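Local coordinates for extracellular solute-binding protein, family 1 (PDB 6G7N) that binds ferric iron and probably hands it to an ABC transporter for uptake, as a periplasmic-type solute-binding protein of the IdiA/FutA kind, at residues A[141-146]-A[305-310]. Numbering follows the deposited sequence.
Sequences YNQSLI and DAIKLM. With FE (Fe (III) ion), chain E.
Ala-306 sets its methyl against helix 141-146 at the point where the two helices come nearest: CB of Ala-306 lies 3.4 Å from the backbone O of Gln-143 and 3.7 Å from CG2 of Ile-146. A methyl at this position is consistent with the close approach, 8.7 Å between the segment axes, which cross nearly at right angles, 97°. CG2 of Ile-146, anti to the backbone N, also reaches CD1 of Leu-309 at 4.2 Å, while CG1, beside that N, faces CE of Met-310. Met-310 is modelled in two conformers; the one described here bends about its CG-SD bond (chi3 116°) and lays its CE methyl 3.7 Å from CB of Asn-142, its thioether crossing the Gln-143 side chain at about a right angle, though the other conformer may place CE differently. Beyond CG, Gln-143 runs extended, and its amide rests on Ile-307, CD to CG1 3.9 Å. No hydrogen bond joins 141-146 to 305-310 themselves; they meet by van der Waals packing, mostly of apolar groups. In this two-lobed periplasmic-binding-protein fold, it seats the near-C-terminal helix 303-312 against the start of the long helix 140-167, whose first turn carries Tyr-141. A polar tie between these helices comes from the Gln-143 amide: OE1 accepts from Asn-303, at the start of the partner helix, and NE2 donates to the carbonyl of Ser-137. An alanine in place of Gln-143 would probably leave Asn-303 and that carbonyl without their partner and open a gap beside Ile-307. Asn-142 is fixed likewise, OD1 by Arg-103 and ND2 by the carbonyl of Ser-136. Tyr-141 takes no part in the packing; its OH binds the iron(III) ion at 2.0 Å, as do those of Tyr-197 and Tyr-198.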
ATOM      1  N   TYR A 141      -4.347  -0.619  -5.668  1.00 10.03           N
ATOM      2  CA  TYR A 141      -4.215  -1.672  -4.670  1.00  9.83           C
ATOM      3  C   TYR A 141      -4.687  -3.018  -5.226  1.00  9.25           C
ATOM      4  O   TYR A 141      -4.075  -4.066  -5.002  1.00  9.67           O
ATOM      5  CB  TYR A 141      -4.974  -1.369  -3.390  1.00 10.04           C
ATOM      6  CG  TYR A 141      -4.836   0.030  -2.823  1.00 10.06           C
ATOM      7  CD1 TYR A 141      -3.611   0.709  -2.857  1.00 10.93           C
ATOM      8  CD2 TYR A 141      -5.901   0.660  -2.214  1.00 10.33           C
ATOM      9  CE1 TYR A 141      -3.489   1.981  -2.330  1.00 12.42           C
ATOM     10  CE2 TYR A 141      -5.788   1.938  -1.656  1.00 11.49           C
ATOM     11  CZ  TYR A 141      -4.579   2.594  -1.695  1.00 11.96           C
ATOM     12  OH  TYR A 141      -4.465   3.851  -1.186  1.00 15.56           O
ATOM     13  N   ASN A 142      -5.826  -2.972  -5.923  1.00 10.06           N
ATOM     14  CA  ASN A 142      -6.376  -4.159  -6.548  1.00  9.71           C
ATOM     15  C   ASN A 142      -5.488  -4.651  -7.692  1.00  9.57           C
ATOM     16  O   ASN A 142      -5.298  -5.859  -7.852  1.00 10.23           O
ATOM     17  CB  ASN A 142      -7.766  -3.856  -7.113  1.00 10.51           C
ATOM     18  CG  ASN A 142      -8.839  -3.799  -6.059  1.00 11.05           C
ATOM     19  OD1 ASN A 142      -8.682  -4.327  -4.946  1.00 11.65           O
ATOM     20  ND2 ASN A 142      -9.996  -3.205  -6.421  1.00 12.14           N
ATOM     21  N   GLN A 143      -4.992  -3.733  -8.513  1.00  9.78           N
ATOM     22  CA  GLN A 143      -4.096  -4.121  -9.591  1.00  9.88           C
ATOM     23  C   GLN A 143      -2.868  -4.856  -9.028  1.00  9.89           C
ATOM     24  O   GLN A 143      -2.444  -5.883  -9.559  1.00  9.96           O
ATOM     25  CB  GLN A 143      -3.687  -2.912 -10.415  1.00 10.66           C
ATOM     26  CG  GLN A 143      -4.839  -2.306 -11.192  1.00 11.45           C
ATOM     27  CD  GLN A 143      -4.532  -0.963 -11.798  1.00 12.05           C
ATOM     28  OE1 GLN A 143      -3.411  -0.476 -11.733  1.00 13.85           O
ATOM     29  NE2 GLN A 143      -5.544  -0.339 -12.370  1.00 14.31           N
ATOM     30  N   SER A 144      -2.320  -4.347  -7.916  1.00  9.46           N
ATOM     31  CA  SER A 144      -1.149  -4.966  -7.330  1.00  9.40           C
ATOM     32  C   SER A 144      -1.442  -6.348  -6.739  1.00  8.97           C
ATOM     33  O   SER A 144      -0.632  -7.264  -6.858  1.00  9.35           O
ATOM     34  CB  SER A 144      -0.513  -4.024  -6.291  1.00  9.83           C
ATOM     35  OG  SER A 144       0.121  -2.958  -6.997  1.00 11.26           O
ATOM     36  N   LEU A 145      -2.610  -6.485  -6.090  1.00  9.31           N
ATOM     37  CA  LEU A 145      -2.986  -7.804  -5.587  1.00  9.67           C
ATOM     38  C   LEU A 145      -3.168  -8.804  -6.738  1.00  9.37           C
ATOM     39  O   LEU A 145      -2.680  -9.933  -6.666  1.00  9.84           O
ATOM     40  CB  LEU A 145      -4.246  -7.700  -4.735  1.00 10.36           C
ATOM     41  CG  LEU A 145      -4.777  -9.033  -4.233  1.00 10.98           C
ATOM     42  CD1 LEU A 145      -3.844  -9.738  -3.257  1.00 11.63           C
ATOM     43  CD2 LEU A 145      -6.106  -8.797  -3.528  1.00 13.12           C
ATOM     44  N   ILE A 146      -3.863  -8.391  -7.786  1.00  9.62           N
ATOM     45  CA  ILE A 146      -4.025  -9.276  -8.935  1.00  9.71           C
ATOM     46  C   ILE A 146      -2.689  -9.604  -9.597  1.00  9.24           C
ATOM     47  O   ILE A 146      -2.470 -10.751 -10.003  1.00  9.66           O
ATOM     48  CB  ILE A 146      -5.112  -8.737  -9.882  1.00 10.98           C
ATOM     49  CG1 ILE A 146      -6.525  -9.046  -9.363  1.00 14.83           C
ATOM     50  CG2 ILE A 146      -5.023  -9.400 -11.261  1.00 11.84           C
ATOM     51  CD1 ILE A 146      -6.865  -9.031  -7.911  1.00 16.45           C
ATOM     52  N   ASP A 305      -0.432  -6.711 -16.994  1.00 13.10           N
ATOM     53  CA  ASP A 305      -1.112  -8.005 -17.075  1.00 13.24           C
ATOM     54  C   ASP A 305      -2.342  -8.036 -16.173  1.00 11.69           C
ATOM     55  O   ASP A 305      -3.374  -8.595 -16.536  1.00 12.44           O
ATOM     56  CB  ASP A 305      -0.153  -9.156 -16.714  1.00 16.13           C
ATOM     57  CG  ASP A 305       0.849  -9.532 -17.850  1.00 25.42           C
ATOM     58  OD1 ASP A 305       0.793  -8.973 -18.947  1.00 31.86           O
ATOM     59  OD2 ASP A 305       1.672 -10.453 -17.641  1.00 33.47           O
ATOM     60  N   ALA A 306      -2.252  -7.424 -15.001  1.00 11.40           N
ATOM     61  CA  ALA A 306      -3.388  -7.311 -14.110  1.00 10.92           C
ATOM     62  C   ALA A 306      -4.543  -6.544 -14.730  1.00 11.00           C
ATOM     63  O   ALA A 306      -5.701  -6.965 -14.689  1.00 11.72           O
ATOM     64  CB  ALA A 306      -2.982  -6.705 -12.767  1.00 11.05           C
ATOM     65  N   ILE A 307      -4.236  -5.401 -15.346  1.00 11.75           N
ATOM     66  CA  ILE A 307      -5.240  -4.597 -16.035  1.00 12.41           C
ATOM     67  C   ILE A 307      -5.915  -5.435 -17.137  1.00 12.62           C
ATOM     68  O   ILE A 307      -7.139  -5.416 -17.274  1.00 13.36           O
ATOM     69  CB  ILE A 307      -4.615  -3.295 -16.560  1.00 13.47           C
ATOM     70  CG1 ILE A 307      -4.238  -2.384 -15.383  1.00 14.88           C
ATOM     71  CG2 ILE A 307      -5.539  -2.600 -17.544  1.00 14.28           C
ATOM     72  CD1 ILE A 307      -3.424  -1.160 -15.763  1.00 17.04           C
ATOM     73  N   LYS A 308      -5.110  -6.107 -17.944  1.00 13.01           N
ATOM     74  CA  LYS A 308      -5.636  -6.963 -19.014  1.00 14.38           C
ATOM     75  C   LYS A 308      -6.568  -8.046 -18.473  1.00 13.31           C
ATOM     76  O   LYS A 308      -7.660  -8.248 -18.990  1.00 13.63           O
ATOM     77  CB  LYS A 308      -4.489  -7.586 -19.828  1.00 16.05           C
ATOM     78  CG  LYS A 308      -4.941  -8.533 -20.931  1.00 20.07           C
ATOM     79  CD  LYS A 308      -3.746  -9.217 -21.563  1.00 25.95           C
ATOM     80  CE  LYS A 308      -4.131 -10.540 -22.198  1.00 34.16           C
ATOM     81  NZ  LYS A 308      -3.052 -10.994 -23.114  1.00 40.68           N
ATOM     82  N   LEU A 309      -6.134  -8.733 -17.419  1.00 12.53           N
ATOM     83  CA  LEU A 309      -6.941  -9.795 -16.840  1.00 12.41           C
ATOM     84  C   LEU A 309      -8.263  -9.258 -16.304  1.00 11.88           C
ATOM     85  O   LEU A 309      -9.333  -9.838 -16.532  1.00 12.95           O
ATOM     86  CB  LEU A 309      -6.144 -10.520 -15.735  1.00 12.38           C
ATOM     87  CG  LEU A 309      -6.886 -11.590 -14.965  1.00 14.96           C
ATOM     88  CD1 LEU A 309      -5.906 -12.364 -14.113  1.00 17.30           C
ATOM     89  CD2 LEU A 309      -7.827 -10.972 -13.974  1.00 20.76           C
ATOM     90  N   MET A 310      -8.199  -8.146 -15.572  1.00 11.68           N
ATOM     91  CA  MET A 310      -9.397  -7.539 -15.007  0.50 11.75           C
ATOM     92  C   MET A 310     -10.429  -7.194 -16.076  1.00 12.78           C
ATOM     93  O   MET A 310     -11.632  -7.393 -15.897  1.00 14.69           O
ATOM     94  CB  MET A 310      -8.975  -6.334 -14.163  0.50 11.85           C
ATOM     95  CG  MET A 310      -8.211  -6.778 -12.907  0.50 11.16           C
ATOM     96  SD  MET A 310      -7.152  -5.526 -12.145  0.50 11.66           S
ATOM     97  CE  MET A 310      -7.874  -5.239 -10.499  0.50 10.74           C
TER
HETATM   98 FE    FE E 403      -4.820   4.387   0.658  1.00 13.05          FE